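Long-range contacts in transglutaminase elicitor (Phytophthora sojae, PDB 3TW5), which catalyses, as a transglutaminase, cross-linking of protein glutamine and lysine side chains, and probably alerts plant innate immunity as a pathogen-associated molecular pattern: residues Tyr303-Leu308 and Trp321-Asp326; Tyr241-Met246 and Val271-Arg276; Lys92-Asp97 and Ser107-Arg112. The protein carries 1 engineered substitution. One frame throughout, in Å; residues are numbered along the deposited sequence.

Interaction 1: Tyr303-Leu308 and Trp321-Asp326; sequences YYYYLL and WVYGSD
Tyr305 lies along the turn made by Val322-Ser325 and is met by it from CB outward. Its CB rests on Val322 CG2 at 3.8 Å. CG lies 3.9 Å from Tyr323 CB, and the Tyr323 ring turns its edge toward the Tyr305 face, centroids 5.8 Å apart and planes at 85°, a T-shaped pair. CD2 on one flank of the ring passes 3.6 Å from Ser325 OG; CD1 on the other packs against the hydroxyl of Tyr272, and CE1, nearer the tip, lies along the aliphatic chain of Lys274. At the tip, Tyr305 OH ends beside Tyr303 CB of its own strand, 3.4 Å away. With chi1 at -42°, CG stands anti to the carbonyl carbon, which carries the ring over the turn.

The backbone of Tyr305 is held at both ends. Val322 N gives a nearly straight 3.0 Å bond (168°) to Tyr305 O from above the carbonyl plane, and Tyr305 N reaches Ser325 OG at 3.4 Å in a weak one. Trp321, on strand 316-321, forms an antiparallel non-hydrogen-bonded pair with Tyr306. A type I' turn, closed by Ser325 N to Val322 O, then brings the serine hydroxyl back to the strand edge.

The Tyr306 and Trp321 rings project from the same face, steeply inclined in an oblique pair, with Tyr306 CD1 3.7 Å from Trp321 CZ3. Their polar ends are held by other groups: Tyr306 OH by His206 and Ser275, Trp321 NE1 by Leu200 O. Leu307 CG meets Val322 CG1 crosswise, and both side chains pack on helix 248-256.

Aromatic and aliphatic surface therefore supplies most of the contact, while one firm and one weak hydrogen bond, both at Tyr305, fix how the turn sits against the strand.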
loop_
_atom_site.group_PDB
_atom_site.type_symbol
_atom_site.label_atom_id
_atom_site.label_comp_id
_atom_site.label_asym_id
_atom_site.label_seq_id
_atom_site.Cartn_x
_atom_site.Cartn_y
_atom_site.Cartn_z
ATOM N N TYR A 303 -0.349 -12.481 11.057
ATOM C CA TYR A 303 0.695 -13.460 11.307
ATOM C C TYR A 303 0.930 -14.311 10.071
ATOM O O TYR A 303 0.009 -14.562 9.288
ATOM C CB TYR A 303 0.348 -14.346 12.507
ATOM C CG TYR A 303 0.419 -13.636 13.838
ATOM C CD1 TYR A 303 1.644 -13.358 14.441
ATOM C CD2 TYR A 303 -0.745 -13.244 14.499
ATOM C CE1 TYR A 303 1.710 -12.705 15.669
ATOM C CE2 TYR A 303 -0.693 -12.590 15.726
ATOM C CZ TYR A 303 0.535 -12.325 16.307
ATOM O OH TYR A 303 0.581 -11.676 17.522
ATOM N N TYR A 304 2.177 -14.734 9.897
ATOM C CA TYR A 304 2.553 -15.631 8.816
ATOM C C TYR A 304 3.419 -16.749 9.363
ATOM O O TYR A 304 4.303 -16.520 10.192
ATOM C CB TYR A 304 3.279 -14.875 7.700
ATOM C CG TYR A 304 2.442 -13.785 7.075
ATOM C CD1 TYR A 304 1.366 -14.097 6.242
ATOM C CD2 TYR A 304 2.716 -12.442 7.326
ATOM C CE1 TYR A 304 0.587 -13.098 5.670
ATOM C CE2 TYR A 304 1.943 -11.432 6.756
ATOM C CZ TYR A 304 0.882 -11.770 5.930
ATOM O OH TYR A 304 0.113 -10.780 5.364
ATOM N N TYR A 305 3.147 -17.959 8.893
ATOM C CA TYR A 305 3.803 -19.158 9.387
ATOM C C TYR A 305 4.483 -19.848 8.218
ATOM O O TYR A 305 3.851 -20.124 7.195
ATOM C CB TYR A 305 2.782 -20.090 10.052
ATOM C CG TYR A 305 1.778 -19.368 10.927
ATOM C CD1 TYR A 305 2.028 -19.159 12.285
ATOM C CD2 TYR A 305 0.584 -18.878 10.393
ATOM C CE1 TYR A 305 1.112 -18.487 13.088
ATOM C CE2 TYR A 305 -0.337 -18.205 11.184
ATOM C CZ TYR A 305 -0.068 -18.013 12.531
ATOM O OH TYR A 305 -0.985 -17.345 13.314
ATOM N N TYR A 306 5.774 -20.118 8.371
ATOM C CA TYR A 306 6.550 -20.732 7.308
ATOM C C TYR A 306 7.774 -21.482 7.814
ATOM O O TYR A 306 8.323 -21.167 8.872
ATOM C CB TYR A 306 6.956 -19.686 6.255
ATOM C CG TYR A 306 7.507 -18.384 6.804
ATOM C CD1 TYR A 306 6.661 -17.316 7.106
ATOM C CD2 TYR A 306 8.877 -18.213 7.000
ATOM C CE1 TYR A 306 7.163 -16.116 7.604
ATOM C CE2 TYR A 306 9.391 -17.015 7.494
ATOM C CZ TYR A 306 8.528 -15.973 7.794
ATOM O OH TYR A 306 9.035 -14.791 8.280
ATOM N N LEU A 307 8.175 -22.494 7.051
ATOM C CA LEU A 307 9.434 -23.186 7.273
ATOM C C LEU A 307 10.490 -22.537 6.398
ATOM O O LEU A 307 10.295 -22.401 5.193
ATOM C CB LEU A 307 9.316 -24.669 6.896
ATOM C CG LEU A 307 8.444 -25.630 7.709
ATOM C CD1 LEU A 307 8.304 -26.951 6.964
ATOM C CD2 LEU A 307 9.013 -25.853 9.107
ATOM N N LEU A 308 11.597 -22.126 7.001
ATOM C CA LEU A 308 12.740 -21.643 6.235
ATOM C C LEU A 308 13.750 -22.767 6.042
ATOM O O LEU A 308 14.027 -23.529 6.974
ATOM C CB LEU A 308 13.398 -20.443 6.921
ATOM C CG LEU A 308 12.654 -19.105 6.921
ATOM C CD1 LEU A 308 13.477 -18.049 7.641
ATOM C CD2 LEU A 308 12.323 -18.647 5.508
ATOM N N TRP A 321 5.372 -22.214 2.819
ATOM C CA TRP A 321 4.279 -21.685 3.636
ATOM C C TRP A 321 3.548 -22.814 4.365
ATOM O O TRP A 321 3.338 -23.890 3.801
ATOM C CB TRP A 321 3.278 -20.913 2.775
ATOM C CG TRP A 321 3.818 -19.695 2.080
ATOM C CD1 TRP A 321 4.091 -19.569 0.751
ATOM C CD2 TRP A 321 4.127 -18.428 2.674
ATOM N NE1 TRP A 321 4.553 -18.306 0.478
ATOM C CE2 TRP A 321 4.588 -17.585 1.641
ATOM C CE3 TRP A 321 4.063 -17.924 3.979
ATOM C CZ2 TRP A 321 4.986 -16.265 1.871
ATOM C CZ3 TRP A 321 4.460 -16.609 4.208
ATOM C CH2 TRP A 321 4.915 -15.797 3.157
ATOM N N VAL A 322 3.162 -22.566 5.616
ATOM C CA VAL A 322 2.412 -23.543 6.418
ATOM C C VAL A 322 1.235 -22.884 7.150
ATOM O O VAL A 322 1.048 -21.670 7.063
ATOM C CB VAL A 322 3.317 -24.290 7.447
ATOM C CG1 VAL A 322 4.421 -25.080 6.747
ATOM C CG2 VAL A 322 3.905 -23.326 8.474
ATOM N N TYR A 323 0.452 -23.698 7.863
ATOM C CA TYR A 323 -0.650 -23.228 8.722
ATOM C C TYR A 323 -1.625 -22.247 8.060
ATOM O O TYR A 323 -2.047 -21.262 8.681
ATOM C CB TYR A 323 -0.120 -22.618 10.034
ATOM C CG TYR A 323 0.266 -23.608 11.113
ATOM C CD1 TYR A 323 -0.382 -24.839 11.234
ATOM C CD2 TYR A 323 1.262 -23.294 12.042
ATOM C CE1 TYR A 323 -0.027 -25.746 12.235
ATOM C CE2 TYR A 323 1.623 -24.190 13.049
ATOM C CZ TYR A 323 0.974 -25.415 13.139
ATOM O OH TYR A 323 1.320 -26.307 14.131
ATOM N N GLY A 324 -1.982 -22.508 6.808
ATOM C CA GLY A 324 -2.976 -21.685 6.127
ATOM C C GLY A 324 -2.480 -20.330 5.652
ATOM O O GLY A 324 -3.257 -19.544 5.107
ATOM N N SER A 325 -1.194 -20.048 5.872
ATOM C CA SER A 325 -0.516 -18.943 5.188
ATOM C C SER A 325 -0.147 -19.395 3.774
ATOM O O SER A 325 0.518 -18.675 3.028
ATOM C CB SER A 325 0.727 -18.486 5.959
ATOM O OG SER A 325 0.383 -17.598 7.008
ATOM N N ASP A 326 -0.590 -20.605 3.434
ATOM C CA ASP A 326 -0.466 -21.188 2.104
ATOM C C ASP A 326 -1.302 -20.412 1.078
ATOM O O ASP A 326 -0.860 -20.193 -0.051
ATOM C CB ASP A 326 -0.910 -22.656 2.153
ATOM C CG ASP A 326 -0.555 -23.425 0.889
ATOM O OD1 ASP A 326 0.644 -23.466 0.517
ATOM O OD2 ASP A 326 -1.480 -24.008 0.278
#

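Interaction 2: Tyr241-Met246 and Val271-Arg276; sequences YEQTEM and VYVKSR
Tyr241 and Arg276 extend together in one direction from their strands, the ring touching the arginine through CE1, 3.6 Å from Arg276 CB. Ring and guanidinium planes stand 68° apart, so the two are not stacked; the chain of Arg276, bent at chi3, passes beside the phenol, and the Tyr303 ring takes a cation-pi contact from it.

Glu242 reaches over the sheet to the edge of the Tyr272 ring. Its OE2 comes 3.3 Å from Tyr272 CD2, near the ring plane, and the carboxylate is turned 51° against the ring. Trans torsions at both ends put them there: Glu242 has CG anti to its N (chi1 -168°), as does Tyr272. Thr244 OG1 donates to Glu242 OE2 over 2.6 Å on the anti side, and the same oxygen accepts from the nitrogen of a bound 3-cyclohexyl-1-propylsulfonic acid (CXS), probably from the crystallisation liquor.

These residues sit on adjacent antiparallel strands of the large sheet. At one end the pairing opens into a classic beta bulge, where Tyr241 N (2.7 Å) and Glu242 N (3.0 Å) both donate to Lys274 O. Thr244 and Tyr272 form a regular hydrogen-bonded pair.

Beyond them, Met246 lies alongside Tyr272, SD 4.2 Å from Tyr272 CB. On the face of Gln243 and Val273, Gln243 CB approaches Val271 CG1 at 4.2 Å.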
loop_
_atom_site.group_PDB
_atom_site.type_symbol
_atom_site.label_atom_id
_atom_site.label_comp_id
_atom_site.label_asym_id
_atom_site.label_seq_id
_atom_site.Cartn_x
_atom_site.Cartn_y
_atom_site.Cartn_z
ATOM N N TYR A 241 8.127 -13.430 15.778
ATOM C CA TYR A 241 7.573 -13.837 17.066
ATOM C C TYR A 241 8.117 -15.178 17.555
ATOM O O TYR A 241 8.135 -15.436 18.757
ATOM C CB TYR A 241 6.046 -13.878 16.997
ATOM C CG TYR A 241 5.380 -12.534 17.205
ATOM C CD1 TYR A 241 5.473 -11.525 16.245
ATOM C CD2 TYR A 241 4.641 -12.277 18.358
ATOM C CE1 TYR A 241 4.855 -10.288 16.435
ATOM C CE2 TYR A 241 4.017 -11.047 18.556
ATOM C CZ TYR A 241 4.128 -10.059 17.593
ATOM O OH TYR A 241 3.511 -8.846 17.790
ATOM N N GLU A 242 8.556 -16.023 16.626
ATOM C CA GLU A 242 9.077 -17.341 16.974
ATOM C C GLU A 242 10.038 -17.894 15.925
ATOM O O GLU A 242 9.747 -17.877 14.728
ATOM C CB GLU A 242 7.925 -18.330 17.187
ATOM C CG GLU A 242 8.347 -19.644 17.836
ATOM C CD GLU A 242 7.299 -20.735 17.716
ATOM O OE1 GLU A 242 6.108 -20.470 17.998
ATOM O OE2 GLU A 242 7.676 -21.868 17.350
ATOM N N GLN A 243 11.184 -18.379 16.394
ATOM C CA GLN A 243 12.098 -19.174 15.580
ATOM C C GLN A 243 12.339 -20.491 16.300
ATOM O O GLN A 243 12.780 -20.505 17.453
ATOM C CB GLN A 243 13.425 -18.450 15.365
ATOM C CG GLN A 243 13.347 -17.247 14.446
ATOM C CD GLN A 243 14.684 -16.549 14.292
ATOM O OE1 GLN A 243 15.686 -17.169 13.931
ATOM N NE2 GLN A 243 14.707 -15.250 14.563
ATOM N N THR A 244 12.034 -21.593 15.624
ATOM C CA THR A 244 12.193 -22.922 16.200
ATOM C C THR A 244 12.914 -23.820 15.207
ATOM O O THR A 244 12.363 -24.167 14.163
ATOM C CB THR A 244 10.829 -23.536 16.592
ATOM O OG1 THR A 244 10.150 -22.660 17.501
ATOM C CG2 THR A 244 11.012 -24.894 17.253
ATOM N N GLU A 245 14.152 -24.180 15.532
ATOM C CA GLU A 245 14.936 -25.076 14.685
ATOM C C GLU A 245 14.288 -26.455 14.628
ATOM O O GLU A 245 13.726 -26.929 15.621
ATOM C CB GLU A 245 16.377 -25.189 15.186
ATOM C CG GLU A 245 17.171 -23.888 15.113
ATOM C CD GLU A 245 18.642 -24.061 15.482
ATOM O OE1 GLU A 245 19.491 -23.390 14.852
ATOM O OE2 GLU A 245 18.952 -24.865 16.395
ATOM N N MET A 246 14.360 -27.073 13.453
ATOM C CA MET A 246 13.795 -28.394 13.204
ATOM C C MET A 246 14.695 -29.168 12.258
ATOM O O MET A 246 15.272 -28.594 11.333
ATOM C CB MET A 246 12.410 -28.272 12.575
ATOM C CG MET A 246 11.269 -28.176 13.563
ATOM S SD MET A 246 9.716 -27.773 12.740
ATOM C CE MET A 246 8.556 -28.711 13.724
ATOM N N VAL A 271 13.840 -24.220 9.902
ATOM C CA VAL A 271 13.460 -23.349 11.010
ATOM C C VAL A 271 12.013 -22.923 10.823
ATOM O O VAL A 271 11.671 -22.302 9.818
ATOM C CB VAL A 271 14.372 -22.094 11.127
ATOM C CG1 VAL A 271 13.857 -21.152 12.207
ATOM C CG2 VAL A 271 15.807 -22.484 11.431
ATOM N N TYR A 272 11.164 -23.274 11.784
ATOM C CA TYR A 272 9.782 -22.817 11.789
ATOM C C TYR A 272 9.752 -21.380 12.269
ATOM O O TYR A 272 10.249 -21.069 13.352
ATOM C CB TYR A 272 8.912 -23.695 12.693
ATOM C CG TYR A 272 7.528 -23.129 12.958
ATOM C CD1 TYR A 272 6.486 -23.330 12.055
ATOM C CD2 TYR A 272 7.263 -22.392 14.111
ATOM C CE1 TYR A 272 5.221 -22.815 12.293
ATOM C CE2 TYR A 272 6.003 -21.872 14.356
ATOM C CZ TYR A 272 4.986 -22.087 13.443
ATOM O OH TYR A 272 3.732 -21.572 13.683
ATOM N N VAL A 273 9.173 -20.504 11.457
ATOM C CA VAL A 273 9.095 -19.092 11.798
ATOM C C VAL A 273 7.647 -18.632 11.836
ATOM O O VAL A 273 6.857 -18.950 10.948
ATOM C CB VAL A 273 9.918 -18.206 10.820
ATOM C CG1 VAL A 273 9.834 -16.730 11.210
ATOM C CG2 VAL A 273 11.372 -18.654 10.778
ATOM N N LYS A 274 7.311 -17.909 12.898
ATOM C CA LYS A 274 6.062 -17.180 12.984
ATOM C C LYS A 274 6.415 -15.709 13.124
ATOM O O LYS A 274 7.113 -15.315 14.065
ATOM C CB LYS A 274 5.241 -17.656 14.182
ATOM C CG LYS A 274 4.036 -16.780 14.518
ATOM C CD LYS A 274 3.326 -17.297 15.760
ATOM C CE LYS A 274 2.332 -16.288 16.292
ATOM N NZ LYS A 274 1.556 -16.835 17.428
ATOM N N SER A 275 5.948 -14.906 12.170
ATOM C CA SER A 275 6.251 -13.476 12.134
ATOM C C SER A 275 5.012 -12.671 11.786
ATOM O O SER A 275 4.059 -13.203 11.216
ATOM C CB SER A 275 7.370 -13.184 11.132
ATOM O OG SER A 275 7.021 -13.625 9.834
ATOM N N ARG A 276 5.030 -11.388 12.135
ATOM C CA ARG A 276 3.901 -10.505 11.871
ATOM C C ARG A 276 4.317 -9.288 11.056
ATOM O O ARG A 276 5.289 -8.600 11.386
ATOM C CB ARG A 276 3.218 -10.092 13.179
ATOM C CG ARG A 276 2.427 -8.789 13.114
ATOM C CD ARG A 276 1.645 -8.554 14.384
ATOM N NE ARG A 276 0.301 -9.109 14.277
ATOM C CZ ARG A 276 -0.808 -8.378 14.198
ATOM N NH1 ARG A 276 -0.743 -7.050 14.233
ATOM N NH2 ARG A 276 -1.988 -8.979 14.096
#

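Interaction 3: Lys92-Asp97 and Ser107-Arg112; sequences KKCSSD and SSCSIR
The carboxylate of Asp97 is the flat side-chain group of this contact. Cys109 CB sits beneath one face of it, over Asp97 CG at 4.3 Å, while Ser108 meets it at one oxygen, from the rim: Ser108 OG donates to Asp97 OD1 over 3.1 Å, nearly in line with the C-O bond. Ser108 can reach this carboxylate because its OG is anti to the backbone N (chi1 179°).

Next to this bond runs the covalent link. Cys94 SG and Cys109 SG are joined at 2.0 Å, with a right-handed torsion of 102° about the S-S bond. Cys109 CB also packs on Ser96 O at 3.4 Å. Further along the strand, Ile111 CD1 touches Ser95 O, also at 3.4 Å. The loop that leaves Cys94 is tied down by Asp99, whose OD2 accepts from the backbone N of both Ser95 and Ser96.

Strands 93-94 and 107-110 are the two outer strands of a small antiparallel sheet with 118-122 between them. Cys94-Cys109 joins these outer strands near the end of 93-94, and with Cys100-Cys120 it makes this a small, disulfide-stabilised three-stranded sheet.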
loop_
_atom_site.group_PDB
_atom_site.type_symbol
_atom_site.label_atom_id
_atom_site.label_comp_id
_atom_site.label_asym_id
_atom_site.label_seq_id
_atom_site.Cartn_x
_atom_site.Cartn_y
_atom_site.Cartn_z
ATOM N N LYS A 92 -22.737 -0.816 -16.669
ATOM C CA LYS A 92 -24.205 -0.790 -16.685
ATOM C C LYS A 92 -24.774 0.478 -16.051
ATOM O O LYS A 92 -24.487 0.781 -14.892
ATOM C CB LYS A 92 -24.779 -2.031 -15.994
ATOM N N LYS A 93 -25.566 1.216 -16.827
ATOM C CA LYS A 93 -26.211 2.440 -16.355
ATOM C C LYS A 93 -27.254 2.122 -15.285
ATOM O O LYS A 93 -27.908 1.077 -15.344
ATOM C CB LYS A 93 -26.854 3.194 -17.523
ATOM N N CYS A 94 -27.394 3.015 -14.306
ATOM C CA CYS A 94 -28.293 2.790 -13.170
ATOM C C CYS A 94 -28.834 4.078 -12.550
ATOM O O CYS A 94 -28.227 5.146 -12.674
ATOM C CB CYS A 94 -27.594 1.953 -12.090
ATOM S SG CYS A 94 -26.138 2.727 -11.349
ATOM N N SER A 95 -29.978 3.955 -11.876
ATOM C CA SER A 95 -30.583 5.051 -11.115
ATOM C C SER A 95 -30.601 4.730 -9.618
ATOM O O SER A 95 -30.557 5.633 -8.778
ATOM C CB SER A 95 -32.003 5.332 -11.610
ATOM O OG SER A 95 -32.018 5.594 -13.002
ATOM N N SER A 96 -30.672 3.438 -9.301
ATOM C CA SER A 96 -30.649 2.948 -7.921
ATOM C C SER A 96 -29.784 1.693 -7.811
ATOM O O SER A 96 -29.397 1.108 -8.826
ATOM C CB SER A 96 -32.070 2.649 -7.431
ATOM O OG SER A 96 -32.815 3.841 -7.252
ATOM N N ASP A 97 -29.491 1.282 -6.578
ATOM C CA ASP A 97 -28.681 0.085 -6.321
ATOM C C ASP A 97 -29.369 -1.211 -6.765
ATOM O O ASP A 97 -28.704 -2.228 -6.977
ATOM C CB ASP A 97 -28.295 -0.003 -4.840
ATOM C CG ASP A 97 -27.461 1.179 -4.381
ATOM O OD1 ASP A 97 -26.286 0.968 -4.020
ATOM O OD2 ASP A 97 -27.977 2.320 -4.385
ATOM N N SER A 107 -20.567 -4.500 -7.320
ATOM C CA SER A 107 -20.918 -3.176 -7.830
ATOM C C SER A 107 -21.904 -2.456 -6.925
ATOM O O SER A 107 -22.631 -3.082 -6.155
ATOM C CB SER A 107 -21.503 -3.277 -9.239
ATOM O OG SER A 107 -20.504 -3.596 -10.186
ATOM N N SER A 108 -21.911 -1.133 -7.027
ATOM C CA SER A 108 -22.871 -0.286 -6.333
ATOM C C SER A 108 -23.190 0.885 -7.250
ATOM O O SER A 108 -22.288 1.431 -7.893
ATOM C CB SER A 108 -22.288 0.210 -5.008
ATOM O OG SER A 108 -23.196 1.053 -4.325
ATOM N N CYS A 109 -24.464 1.263 -7.330
ATOM C CA CYS A 109 -24.849 2.351 -8.219
ATOM C C CYS A 109 -24.217 3.656 -7.770
ATOM O O CYS A 109 -24.435 4.111 -6.644
ATOM C CB CYS A 109 -26.362 2.497 -8.333
ATOM S SG CYS A 109 -26.844 3.631 -9.665
ATOM N N SER A 110 -23.427 4.236 -8.669
ATOM C CA SER A 110 -22.618 5.407 -8.369
ATOM C C SER A 110 -23.084 6.615 -9.171
ATOM O O SER A 110 -22.961 6.644 -10.396
ATOM C CB SER A 110 -21.147 5.111 -8.661
ATOM O OG SER A 110 -20.757 3.869 -8.104
ATOM N N ILE A 111 -23.621 7.603 -8.462
ATOM C CA ILE A 111 -24.137 8.822 -9.073
ATOM C C ILE A 111 -23.344 10.020 -8.563
ATOM O O ILE A 111 -23.153 10.178 -7.358
ATOM C CB ILE A 111 -25.654 9.010 -8.778
ATOM C CG1 ILE A 111 -26.458 7.819 -9.313
ATOM C CG2 ILE A 111 -26.175 10.315 -9.381
ATOM C CD1 ILE A 111 -27.832 7.663 -8.693
ATOM N N ARG A 112 -22.879 10.853 -9.489
ATOM C CA ARG A 112 -22.148 12.071 -9.148
ATOM C C ARG A 112 -23.046 13.084 -8.440
ATOM O O ARG A 112 -24.273 12.996 -8.505
ATOM C CB ARG A 112 -21.545 12.708 -10.403
ATOM C CG ARG A 112 -20.428 11.910 -11.054
ATOM C CD ARG A 112 -19.790 12.689 -12.189
ATOM N NE ARG A 112 -19.005 13.818 -11.697
ATOM C CZ ARG A 112 -18.549 14.810 -12.454
ATOM N NH1 ARG A 112 -18.795 14.834 -13.757
ATOM N NH2 ARG A 112 -17.847 15.788 -11.905
#

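How the interactions relate
Along the chain the contacts follow in series, interaction 3 first, then interaction 2, then interaction 1. The last two belong to the same large antiparallel sheet: strand 269-280 pairs with 232-246 on one side and with 299-310 on the other, so 271-276 and 303-308 are neighbours. Their centres lie 10 Å apart, and they meet directly, Tyr304 N with Ser275 O at 2.8 Å and the rings of Tyr305 and Tyr323 against Tyr272 OH. Interaction 3 is remote, its centre 41 Å from interaction 1 and 48 Å from interaction 2, in a separate three-stranded sheet. The elongated protein thus carries an aromatic-rich sheet at one end and a disulfide-linked one at the other.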